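Local structure of large component of pyocin AP41 (Pseudomonas aeruginosa, 4UHQ) at residues S44-D47 with F48-Q51; I96-V99 with V100-S104; V115-P119 with K120-E124; I125-E128 with L129-R133. The protein is a bacteriocin whose nuclease domain, the part in this structure, probably kills competing bacteria by cutting their DNA at an HNH-type metal site. All coordinates share one frame; numbering follows the deposited sequence.

Interaction 1: S44-D47 with F48-Q51; sequences SWRD and FREQ
Arg-46 and Glu-50, one helical turn apart, are joined by a salt bridge in which NE of Arg-46 lies 3.0 Å from OE2 of Glu-50 and the N-H points almost straight at it (170°). The arginine runs fully extended, and its donor edge meets OE2 from above the carboxylate plane, the two flat groups standing nearly perpendicular. Glu-50 reaches back because its CG lies beside its own backbone N (chi1 -70°). Asp-47 and Gln-51 repeat the i to i+4 pattern: in one of two conformers of Gln-51, its NE2 donates to OD1 of Asp-47 at 2.9 Å, and a water bridges that same OD1 to OE1 of Glu-50. Arg-49 bends at chi3 (72°), which folds its guanidinium back over CA of Arg-46; its NH1 shares a second water with NE1 of Trp-45. At the start of the helix Ser-44 is the N-cap, its OG accepting from N of Asp-47 at 3.1 Å. The rings of Trp-45 and Phe-48 are only slightly tilted from each other and offset, with little overlap, CZ3 of Trp-45 being 3.5 Å from CD1 of Phe-48. Both rings rest on Leu-114 of strand 114-117; Phe-48 also meets Phe-42 of strand 41-42 edge-to-face and touches Leu-37 of helix 31-37.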
loop_
_atom_site.group_PDB
_atom_site.type_symbol
_atom_site.label_atom_id
_atom_site.label_comp_id
_atom_site.label_asym_id
_atom_site.label_seq_id
_atom_site.Cartn_x
_atom_site.Cartn_y
_atom_site.Cartn_z
ATOM N N SER A 44 6.569 -14.413 -1.000
ATOM C CA SER A 44 6.402 -13.914 0.365
ATOM C C SER A 44 5.785 -12.543 0.314
ATOM O O SER A 44 5.744 -11.898 -0.762
ATOM C CB SER A 44 7.741 -13.841 1.085
ATOM O OG SER A 44 8.527 -12.796 0.525
ATOM N N TRP A 45 5.331 -12.055 1.464
ATOM C CA TRP A 45 4.794 -10.695 1.484
ATOM C C TRP A 45 5.884 -9.663 1.136
ATOM O O TRP A 45 5.645 -8.731 0.363
ATOM C CB TRP A 45 4.184 -10.384 2.841
ATOM C CG TRP A 45 3.689 -8.992 2.872
ATOM C CD1 TRP A 45 4.194 -7.968 3.607
ATOM C CD2 TRP A 45 2.624 -8.446 2.078
ATOM N NE1 TRP A 45 3.484 -6.810 3.349
ATOM C CE2 TRP A 45 2.512 -7.087 2.421
ATOM C CE3 TRP A 45 1.733 -8.992 1.140
ATOM C CZ2 TRP A 45 1.569 -6.261 1.830
ATOM C CZ3 TRP A 45 0.815 -8.155 0.561
ATOM C CH2 TRP A 45 0.726 -6.840 0.915
ATOM N N ARG A 46 7.086 -9.858 1.677
ATOM C CA ARG A 46 8.201 -8.979 1.323
ATOM C C ARG A 46 8.424 -8.902 -0.197
ATOM O O ARG A 46 8.673 -7.831 -0.742
ATOM C CB ARG A 46 9.473 -9.469 2.016
ATOM C CG ARG A 46 10.750 -8.758 1.546
ATOM C CD ARG A 46 11.952 -9.222 2.340
ATOM N NE ARG A 46 13.158 -8.510 1.939
ATOM C CZ ARG A 46 14.346 -8.685 2.510
ATOM N NH1 ARG A 46 14.483 -9.547 3.510
ATOM N NH2 ARG A 46 15.394 -7.996 2.085
ATOM N N ASP A 47 8.405 -10.052 -0.867
ATOM C CA ASP A 47 8.548 -10.087 -2.312
ATOM C C ASP A 47 7.476 -9.249 -2.966
ATOM O O ASP A 47 7.744 -8.426 -3.865
ATOM C CB ASP A 47 8.476 -11.563 -2.775
ATOM C CG ASP A 47 8.799 -11.761 -4.243
ATOM O OD1 ASP A 47 9.531 -10.938 -4.847
ATOM O OD2 ASP A 47 8.346 -12.810 -4.785
ATOM N N PHE A 48 6.245 -9.436 -2.541
ATOM C CA PHE A 48 5.172 -8.626 -3.124
ATOM C C PHE A 48 5.391 -7.124 -2.877
ATOM O O PHE A 48 5.214 -6.311 -3.793
ATOM C CB PHE A 48 3.800 -9.064 -2.566
ATOM C CG PHE A 48 2.672 -8.221 -3.075
ATOM C CD1 PHE A 48 2.301 -7.078 -2.409
ATOM C CD2 PHE A 48 2.003 -8.563 -4.232
ATOM C CE1 PHE A 48 1.277 -6.270 -2.905
ATOM C CE2 PHE A 48 0.956 -7.778 -4.724
ATOM C CZ PHE A 48 0.595 -6.633 -4.077
ATOM N N ARG A 49 5.723 -6.756 -1.643
ATOM C CA ARG A 49 5.887 -5.347 -1.293
ATOM C C ARG A 49 6.963 -4.696 -2.175
ATOM O O ARG A 49 6.781 -3.575 -2.685
ATOM C CB ARG A 49 6.264 -5.213 0.184
ATOM C CG ARG A 49 6.478 -3.782 0.688
ATOM C CD ARG A 49 6.872 -3.817 2.160
ATOM N NE ARG A 49 8.240 -4.316 2.308
ATOM C CZ ARG A 49 8.615 -5.306 3.116
ATOM N NH1 ARG A 49 7.726 -5.933 3.880
ATOM N NH2 ARG A 49 9.898 -5.671 3.165
ATOM N N GLU A 50 8.082 -5.382 -2.349
ATOM C CA GLU A 50 9.165 -4.876 -3.182
ATOM C C GLU A 50 8.698 -4.714 -4.621
ATOM O O GLU A 50 8.945 -3.672 -5.231
ATOM C CB GLU A 50 10.381 -5.805 -3.088
ATOM C CG GLU A 50 11.023 -5.732 -1.762
ATOM C CD GLU A 50 12.075 -6.808 -1.563
ATOM O OE1 GLU A 50 12.200 -7.705 -2.436
ATOM O OE2 GLU A 50 12.767 -6.770 -0.526
ATOM N N GLN A 51 7.982 -5.692 -5.174
ATOM C CA GLN A 51 7.575 -5.582 -6.567
ATOM C C GLN A 51 6.480 -4.538 -6.702
ATOM O O GLN A 51 6.370 -3.870 -7.740
ATOM C CB GLN A 51 7.138 -6.949 -7.131
ATOM C CG GLN A 51 8.268 -7.973 -7.152
ATOM C CD GLN A 51 7.934 -9.233 -7.943
ATOM O OE1 GLN A 51 7.288 -9.174 -8.988
ATOM N NE2 GLN A 51 8.389 -10.376 -7.447
HETATM O O HOH W 1 5.386 -4.853 5.131
HETATM O O HOH W 2 11.275 -8.851 -4.801
#

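Interaction 2: I96-V99 with V100-S104; sequences IHHV and VPLES. With NI (nickel (II) ion), chain E; CIT (citric acid), chain C.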
loop_
_atom_site.group_PDB
_atom_site.type_symbol
_atom_site.label_atom_id
_atom_site.label_comp_id
_atom_site.label_asym_id
_atom_site.label_seq_id
_atom_site.Cartn_x
_atom_site.Cartn_y
_atom_site.Cartn_z
ATOM N N ILE A 96 1.267 -0.887 3.290
ATOM C CA ILE A 96 0.194 -1.555 2.579
ATOM C C ILE A 96 -0.654 -2.286 3.624
ATOM O O ILE A 96 -0.138 -3.172 4.324
ATOM C CB ILE A 96 0.767 -2.539 1.564
ATOM C CG1 ILE A 96 1.712 -1.841 0.595
ATOM C CG2 ILE A 96 -0.416 -3.193 0.793
ATOM C CD1 ILE A 96 2.513 -2.845 -0.253
ATOM N N HIS A 97 -1.887 -1.838 3.816
ATOM C CA HIS A 97 -2.779 -2.450 4.810
ATOM C C HIS A 97 -3.802 -3.348 4.129
ATOM O O HIS A 97 -4.338 -3.045 3.052
ATOM C CB HIS A 97 -3.453 -1.318 5.619
ATOM C CG HIS A 97 -4.753 -1.671 6.306
ATOM N ND1 HIS A 97 -4.853 -2.464 7.448
ATOM C CD2 HIS A 97 -6.012 -1.224 6.054
ATOM C CE1 HIS A 97 -6.118 -2.517 7.830
ATOM N NE2 HIS A 97 -6.843 -1.776 6.997
ATOM N N HIS A 98 -4.040 -4.492 4.761
ATOM C CA HIS A 98 -5.075 -5.410 4.315
ATOM C C HIS A 98 -6.412 -4.971 4.904
ATOM O O HIS A 98 -6.617 -4.981 6.111
ATOM C CB HIS A 98 -4.712 -6.849 4.750
ATOM C CG HIS A 98 -3.550 -7.393 3.975
ATOM N ND1 HIS A 98 -2.231 -7.196 4.346
ATOM C CD2 HIS A 98 -3.530 -8.120 2.831
ATOM C CE1 HIS A 98 -1.442 -7.758 3.426
ATOM N NE2 HIS A 98 -2.207 -8.321 2.498
ATOM N N VAL A 99 -7.316 -4.553 4.022
ATOM C CA VAL A 99 -8.579 -3.921 4.394
ATOM C C VAL A 99 -9.408 -4.839 5.283
ATOM O O VAL A 99 -9.902 -4.412 6.330
ATOM C CB VAL A 99 -9.367 -3.541 3.135
ATOM C CG1 VAL A 99 -10.716 -2.976 3.484
ATOM C CG2 VAL A 99 -8.602 -2.465 2.341
ATOM N N VAL A 100 -9.578 -6.089 4.845
ATOM C CA VAL A 100 -9.999 -7.168 5.755
ATOM C C VAL A 100 -8.689 -7.751 6.269
ATOM O O VAL A 100 -7.874 -8.280 5.503
ATOM C CB VAL A 100 -10.795 -8.245 5.029
ATOM C CG1 VAL A 100 -11.151 -9.368 6.033
ATOM C CG2 VAL A 100 -12.042 -7.636 4.405
ATOM N N PRO A 101 -8.408 -7.568 7.547
ATOM C CA PRO A 101 -7.111 -8.014 8.033
ATOM C C PRO A 101 -6.841 -9.502 7.846
ATOM O O PRO A 101 -7.749 -10.333 7.796
ATOM C CB PRO A 101 -7.159 -7.671 9.522
ATOM C CG PRO A 101 -8.062 -6.442 9.540
ATOM C CD PRO A 101 -9.143 -6.776 8.559
ATOM N N LEU A 102 -5.560 -9.828 7.705
ATOM C CA LEU A 102 -5.189 -11.236 7.583
ATOM C C LEU A 102 -5.710 -12.047 8.746
ATOM O O LEU A 102 -6.162 -13.174 8.618
ATOM C CB LEU A 102 -3.660 -11.355 7.455
ATOM C CG LEU A 102 -3.049 -10.511 6.327
ATOM C CD1 LEU A 102 -1.508 -10.579 6.359
ATOM C CD2 LEU A 102 -3.547 -11.062 5.039
ATOM N N GLU A 103 -5.697 -11.421 9.921
ATOM C CA GLU A 103 -6.135 -12.084 11.107
ATOM C C GLU A 103 -7.677 -12.241 11.204
ATOM O O GLU A 103 -8.201 -12.868 12.101
ATOM C CB GLU A 103 -5.601 -11.321 12.341
ATOM C CG GLU A 103 -6.034 -9.855 12.404
ATOM C CD GLU A 103 -5.654 -9.163 13.717
ATOM O OE1 GLU A 103 -4.819 -9.717 14.465
ATOM O OE2 GLU A 103 -6.195 -8.067 13.994
ATOM N N SER A 104 -8.387 -11.637 10.256
ATOM C CA SER A 104 -9.839 -11.625 10.214
ATOM C C SER A 104 -10.318 -12.247 8.916
ATOM O O SER A 104 -11.443 -11.977 8.480
ATOM C CB SER A 104 -10.368 -10.184 10.287
ATOM O OG SER A 104 -9.930 -9.584 11.495
HETATM NI NI NI E . -3.531 -3.604 8.593
HETATM C C1 CIT C . -3.036 -7.965 9.079
HETATM O O1 CIT C . -3.476 -8.907 9.832
HETATM O O2 CIT C . -3.783 -7.533 8.207
HETATM C C2 CIT C . -1.661 -7.400 9.335
HETATM C C3 CIT C . -1.451 -5.924 8.943
HETATM O O7 CIT C . -2.323 -5.126 9.719
HETATM C C4 CIT C . -0.001 -5.526 9.227
HETATM C C5 CIT C . 0.242 -5.425 10.711
HETATM O O3 CIT C . -0.642 -5.035 11.507
HETATM O O4 CIT C . 1.360 -5.805 11.100
HETATM C C6 CIT C . -1.705 -5.599 7.486
HETATM O O5 CIT C . -1.154 -6.382 6.650
HETATM O O6 CIT C . -2.448 -4.650 7.153
HETATM O O HOH W 3 -4.968 -5.184 8.286
#
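The imidazole of His-98 carries Leu-102 over one face: CD2 of Leu-102 sits 3.8 Å from the ring centroid and 15° off the normal, a CH-pi contact placed toward the CD2-CG side of the ring. The edge of the same ring is turned to a bound citrate, probably from the crystallisation liquor, and ND1 of His-98 donates to its O5 at 2.7 Å. With CG beside the backbone N (chi1 -71°), the ring is turned toward the residues that follow, where Leu-102 can reach it. NE2, at the far end, is satisfied by the carbonyl of Leu-108, so both ring nitrogens are engaged and the ring's rotation is fixed. His-97 faces another way: its CG is anti to the backbone N (chi1 158°), and ND1 binds the nickel ion at 2.1 Å. Citrate O6 and O7 and a water are further ligands, and His-122 and His-126 complete the six. The backbone also grips the citrate, N of His-98 donating to O6 at 2.9 Å and N of Leu-102 to O2 at 2.9 Å, while the bond from N of Glu-103 to O1 is weak. Adjacent histidines at the end of this strand are characteristic of the HNH, or His-Me finger, nucleases. Strand 95-98 pairs with strand 114-117 through His-97 and Val-115; His-98 meets Trp-45 of helix 45-57, and Pro-101 packs on His-126 and Leu-129 of helix 119-132.

Interaction 3: V115-P119 with K120-E124; sequences VIVTP and KRHSE. With NI (nickel (II) ion), chain E.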
loop_
_atom_site.group_PDB
_atom_site.type_symbol
_atom_site.label_atom_id
_atom_site.label_comp_id
_atom_site.label_asym_id
_atom_site.label_seq_id
_atom_site.Cartn_x
_atom_site.Cartn_y
_atom_site.Cartn_z
ATOM N N VAL A 115 -4.960 -1.323 0.718
ATOM C CA VAL A 115 -4.901 0.142 0.584
ATOM C C VAL A 115 -3.533 0.607 1.007
ATOM O O VAL A 115 -2.780 -0.127 1.678
ATOM C CB VAL A 115 -5.971 0.861 1.432
ATOM C CG1 VAL A 115 -7.366 0.606 0.880
ATOM C CG2 VAL A 115 -5.870 0.413 2.938
ATOM N N ILE A 116 -3.175 1.842 0.627
ATOM C CA ILE A 116 -1.980 2.462 1.197
ATOM C C ILE A 116 -2.403 3.436 2.279
ATOM O O ILE A 116 -3.390 4.164 2.113
ATOM C CB ILE A 116 -1.134 3.233 0.157
ATOM C CG1 ILE A 116 -0.767 2.342 -1.030
ATOM C CG2 ILE A 116 0.138 3.780 0.813
ATOM C CD1 ILE A 116 -0.075 0.999 -0.659
ATOM N N VAL A 117 -1.706 3.362 3.417
ATOM C CA VAL A 117 -1.964 4.181 4.599
ATOM C C VAL A 117 -0.648 4.644 5.177
ATOM O O VAL A 117 0.416 4.035 4.969
ATOM C CB VAL A 117 -2.738 3.405 5.684
ATOM C CG1 VAL A 117 -4.214 3.289 5.307
ATOM C CG2 VAL A 117 -2.093 2.001 5.872
ATOM N N THR A 118 -0.674 5.753 5.901
ATOM C CA THR A 118 0.523 6.133 6.668
ATOM C C THR A 118 0.639 5.235 7.902
ATOM O O THR A 118 -0.345 4.608 8.312
ATOM C CB THR A 118 0.495 7.584 7.145
ATOM O OG1 THR A 118 -0.664 7.766 7.970
ATOM C CG2 THR A 118 0.404 8.486 5.975
ATOM N N PRO A 119 1.805 5.171 8.521
ATOM C CA PRO A 119 1.895 4.359 9.741
ATOM C C PRO A 119 0.906 4.801 10.808
ATOM O O PRO A 119 0.281 3.929 11.503
ATOM C CB PRO A 119 3.326 4.575 10.208
ATOM C CG PRO A 119 4.085 4.837 8.915
ATOM C CD PRO A 119 3.138 5.637 8.070
ATOM N N LYS A 120 0.755 6.113 11.013
ATOM C CA LYS A 120 -0.196 6.614 11.999
ATOM C C LYS A 120 -1.611 6.184 11.657
ATOM O O LYS A 120 -2.330 5.668 12.556
ATOM C CB LYS A 120 -0.113 8.148 12.071
ATOM C CG LYS A 120 -1.232 8.843 12.872
ATOM C CD LYS A 120 -1.034 10.397 12.812
ATOM C CE LYS A 120 -2.202 11.133 13.466
ATOM N NZ LYS A 120 -3.506 11.001 12.749
ATOM N N ARG A 121 -2.039 6.367 10.407
ATOM C CA ARG A 121 -3.427 6.010 10.082
ATOM C C ARG A 121 -3.623 4.502 10.122
ATOM O O ARG A 121 -4.687 4.042 10.576
ATOM C CB ARG A 121 -3.859 6.572 8.704
ATOM C CG ARG A 121 -5.337 6.386 8.390
ATOM C CD ARG A 121 -6.281 7.048 9.448
ATOM N NE ARG A 121 -7.615 6.504 9.261
ATOM C CZ ARG A 121 -8.507 6.346 10.251
ATOM N NH1 ARG A 121 -8.193 6.772 11.474
ATOM N NH2 ARG A 121 -9.665 5.756 10.007
ATOM N N HIS A 122 -2.624 3.716 9.740
ATOM C CA HIS A 122 -2.802 2.257 9.834
ATOM C C HIS A 122 -3.078 1.827 11.279
ATOM O O HIS A 122 -3.951 0.984 11.549
ATOM C CB HIS A 122 -1.517 1.590 9.323
ATOM C CG HIS A 122 -1.650 0.125 9.030
ATOM N ND1 HIS A 122 -0.567 -0.640 8.654
ATOM C CD2 HIS A 122 -2.718 -0.704 8.998
ATOM C CE1 HIS A 122 -0.946 -1.892 8.458
ATOM N NE2 HIS A 122 -2.246 -1.972 8.698
ATOM N N SER A 123 -2.331 2.365 12.222
ATOM C CA SER A 123 -2.565 2.058 13.619
ATOM C C SER A 123 -3.963 2.478 14.076
ATOM O O SER A 123 -4.661 1.682 14.787
ATOM C CB SER A 123 -1.486 2.723 14.459
ATOM O OG SER A 123 -1.674 2.484 15.840
ATOM N N GLU A 124 -4.397 3.683 13.667
ATOM C CA GLU A 124 -5.717 4.147 14.029
ATOM C C GLU A 124 -6.772 3.202 13.462
ATOM O O GLU A 124 -7.768 2.911 14.135
ATOM C CB GLU A 124 -5.962 5.567 13.534
ATOM C CG GLU A 124 -5.050 6.561 14.235
ATOM C CD GLU A 124 -5.160 7.952 13.642
ATOM O OE1 GLU A 124 -5.839 8.119 12.609
ATOM O OE2 GLU A 124 -4.591 8.896 14.237
HETATM NI NI NI E . -3.531 -3.604 8.593
HETATM O O HOH W 3 -4.968 -5.184 8.286
#
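OG1 of Thr-118 accepts from N of Arg-121 at 3.1 Å, an N-cap bond at the start of the helix that follows. The hydroxyl is placed for this between the backbone N and the carbonyl carbon (chi1 59°), and it is also hydrogen-bonded to Glu-86. The carbonyl O of Thr-118 takes N of His-122 at 2.8 Å, and O of Pro-119 takes N of Ser-123 at 3.1 Å, so three amides of the first turn are satisfied from the N-terminal side. Strand 114-117 thus passes directly into helix 119-132, the strand-to-helix half of the beta-beta-alpha metal motif found in HNH nucleases. From that helix His-122 sends NE2 to the nickel ion at 2.1 Å, while its ND1 is hydrogen-bonded to Glu-95, a second-shell carboxylate that fixes the ring's rotation. CG2 of Val-117 packs 3.5 Å from CB of His-122, approaching at the root of the imidazole. Glu-124 is shared between two cations: OE2 is met on its syn side by NZ of Lys-120 at 2.8 Å, and OE1 on its anti side by NH1 of Arg-121 at 2.9 Å, the oxygen lying in the guanidinium plane. The other nitrogens of Arg-121 are taken as well, NE by the carbonyl of Gly-24 and NH2 by the carboxylate of Glu-128.

Interaction 4: I125-E128 with L129-R133; sequences IHKE and LKLKR. With NI (nickel (II) ion), chain E.
Ile-125 and Leu-129 stand one turn apart on a regular helix, the backbone O of Ile-125 accepting from N of Leu-129 at 2.8 Å. The same i to i+4 bonding links His-126 with Lys-130, Lys-127 with Leu-131 and Glu-128 with Lys-132. Beyond them N of Arg-133 makes two weak bonds, to O of Leu-129 and O of Lys-130. The side chains of Ile-125 and Leu-129 lie alongside each other and point the same way, CG2 of the isoleucine being 4.1 Å from CD1 of the leucine. That leucine methyl is also 4.2 Å from ND1 of His-126, approaching the ring obliquely. CG of His-126 lies beside its backbone N (chi1 -78°), and the imidazole extends from the helix to put NE2 on the nickel ion at 2.1 Å; His-97 and His-122 bind the same ion. Farther round the helix, CG of Lys-127 lies 4.2 Å from CD1 of Leu-131, the two side chains passing at a slant. CG of Lys-130 rests 4.2 Å above the centre of the guanidinium plane of Arg-133. The carboxylate of Glu-128 is already engaged by Arg-121, about two helical turns back; NZ of Lys-132 remains 4.7 Å from its OE1, too far for direct contact but probably near enough for a mild electrostatic attraction. The chemistry is therefore divided: backbone bonds and thin apolar packing hold this end of the helix, the metal ties down His-126, and the basic side chains gathered here probably give it a net positive surface.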
loop_
_atom_site.group_PDB
_atom_site.type_symbol
_atom_site.label_atom_id
_atom_site.label_comp_id
_atom_site.label_asym_id
_atom_site.label_seq_id
_atom_site.Cartn_x
_atom_site.Cartn_y
_atom_site.Cartn_z
ATOM N N ILE A 125 -6.580 2.758 12.230
ATOM C CA ILE A 125 -7.600 1.879 11.623
ATOM C C ILE A 125 -7.740 0.599 12.431
ATOM O O ILE A 125 -8.853 0.160 12.723
ATOM C CB ILE A 125 -7.235 1.566 10.166
ATOM C CG1 ILE A 125 -7.472 2.805 9.322
ATOM C CG2 ILE A 125 -8.006 0.340 9.634
ATOM C CD1 ILE A 125 -6.878 2.659 7.878
ATOM N N HIS A 126 -6.622 0.027 12.873
ATOM C CA HIS A 126 -6.714 -1.186 13.651
ATOM C C HIS A 126 -7.320 -0.957 15.031
ATOM O O HIS A 126 -8.075 -1.808 15.496
ATOM C CB HIS A 126 -5.362 -1.864 13.730
ATOM C CG HIS A 126 -5.041 -2.597 12.475
ATOM N ND1 HIS A 126 -5.586 -3.828 12.204
ATOM C CD2 HIS A 126 -4.310 -2.248 11.386
ATOM C CE1 HIS A 126 -5.214 -4.208 10.994
ATOM N NE2 HIS A 126 -4.426 -3.275 10.483
ATOM N N LYS A 127 -7.021 0.174 15.652
ATOM C CA LYS A 127 -7.707 0.518 16.897
ATOM C C LYS A 127 -9.221 0.593 16.682
ATOM O O LYS A 127 -10.007 0.032 17.448
ATOM C CB LYS A 127 -7.202 1.851 17.475
ATOM C CG LYS A 127 -8.055 2.339 18.676
ATOM C CD LYS A 127 -7.437 3.553 19.382
ATOM C CE LYS A 127 -8.298 3.994 20.595
ATOM N NZ LYS A 127 -7.616 5.114 21.339
ATOM N N GLU A 128 -9.625 1.276 15.607
ATOM C CA GLU A 128 -11.050 1.433 15.323
ATOM C C GLU A 128 -11.691 0.092 15.046
ATOM O O GLU A 128 -12.789 -0.189 15.519
ATOM C CB GLU A 128 -11.239 2.398 14.151
ATOM C CG GLU A 128 -10.711 3.782 14.512
ATOM C CD GLU A 128 -10.645 4.748 13.336
ATOM O OE1 GLU A 128 -11.115 4.390 12.232
ATOM O OE2 GLU A 128 -10.155 5.877 13.566
ATOM N N LEU A 129 -10.991 -0.776 14.322
ATOM C CA LEU A 129 -11.605 -2.078 14.047
ATOM C C LEU A 129 -11.825 -2.825 15.332
ATOM O O LEU A 129 -12.830 -3.541 15.506
ATOM C CB LEU A 129 -10.700 -2.916 13.098
ATOM C CG LEU A 129 -10.624 -2.414 11.663
ATOM C CD1 LEU A 129 -9.550 -3.199 10.878
ATOM C CD2 LEU A 129 -11.992 -2.624 11.042
ATOM N N LYS A 130 -10.872 -2.706 16.240
ATOM C CA LYS A 130 -10.992 -3.426 17.497
ATOM C C LYS A 130 -12.158 -2.934 18.336
ATOM O O LYS A 130 -12.890 -3.704 18.931
ATOM C CB LYS A 130 -9.682 -3.327 18.274
ATOM C CG LYS A 130 -8.618 -4.284 17.676
ATOM C CD LYS A 130 -7.222 -4.162 18.289
ATOM C CE LYS A 130 -6.175 -4.739 17.314
ATOM N NZ LYS A 130 -4.776 -4.610 17.796
ATOM N N LEU A 131 -12.316 -1.621 18.347
ATOM C CA LEU A 131 -13.387 -1.034 19.129
ATOM C C LEU A 131 -14.721 -1.481 18.590
ATOM O O LEU A 131 -15.631 -1.770 19.340
ATOM C CB LEU A 131 -13.291 0.497 19.090
ATOM C CG LEU A 131 -12.519 1.181 20.216
ATOM C CD1 LEU A 131 -11.244 0.456 20.565
ATOM C CD2 LEU A 131 -12.230 2.582 19.753
ATOM N N LYS A 132 -14.831 -1.517 17.269
ATOM C CA LYS A 132 -16.113 -1.789 16.630
ATOM C C LYS A 132 -16.553 -3.253 16.807
ATOM O O LYS A 132 -17.727 -3.573 16.625
ATOM C CB LYS A 132 -16.050 -1.414 15.152
ATOM C CG LYS A 132 -16.079 0.105 14.910
ATOM C CD LYS A 132 -15.729 0.369 13.454
ATOM C CE LYS A 132 -15.758 1.835 13.094
ATOM N NZ LYS A 132 -15.187 2.050 11.729
ATOM N N ARG A 133 -15.629 -4.140 17.172
ATOM C CA ARG A 133 -16.063 -5.481 17.614
ATOM C C ARG A 133 -17.006 -5.433 18.828
ATOM O O ARG A 133 -17.752 -6.387 19.077
ATOM C CB ARG A 133 -14.854 -6.351 17.930
ATOM C CG ARG A 133 -13.962 -6.557 16.731
ATOM C CD ARG A 133 -12.673 -7.280 17.078
ATOM N NE ARG A 133 -11.744 -7.246 15.936
ATOM C CZ ARG A 133 -10.489 -7.687 15.958
ATOM N NH1 ARG A 133 -9.979 -8.209 17.069
ATOM N NH2 ARG A 133 -9.740 -7.602 14.863
HETATM NI NI NI E . -3.531 -3.604 8.593
HETATM O O HOH W 3 -4.968 -5.184 8.286
#

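Interactions 2, 3 and 4 converge on one nickel ion, supplying His-97, His-122 and His-126 respectively, and share its bound water. ND1 of His-97 lies 2.9 Å from NE2 of His-122 and 3.2 Å from NE2 of His-126. Strands 95-98 and 114-117 are neighbours in the sheet, which joins interaction 2 to interaction 3, while helix 119-132 runs through interactions 3 and 4, tied there by the 3.0 Å salt bridge from NH2 of Arg-121 to OE1 of Glu-128. Interaction 1 stands back from the metal, the Trp-45 side chain being about 9 Å from it, yet CH2 of Trp-45 touches CE1 of His-98 at 3.4 Å, a packing contact behind a citrate-binding residue. Interactions 1 and 4 are farthest apart, centres about 26 Å.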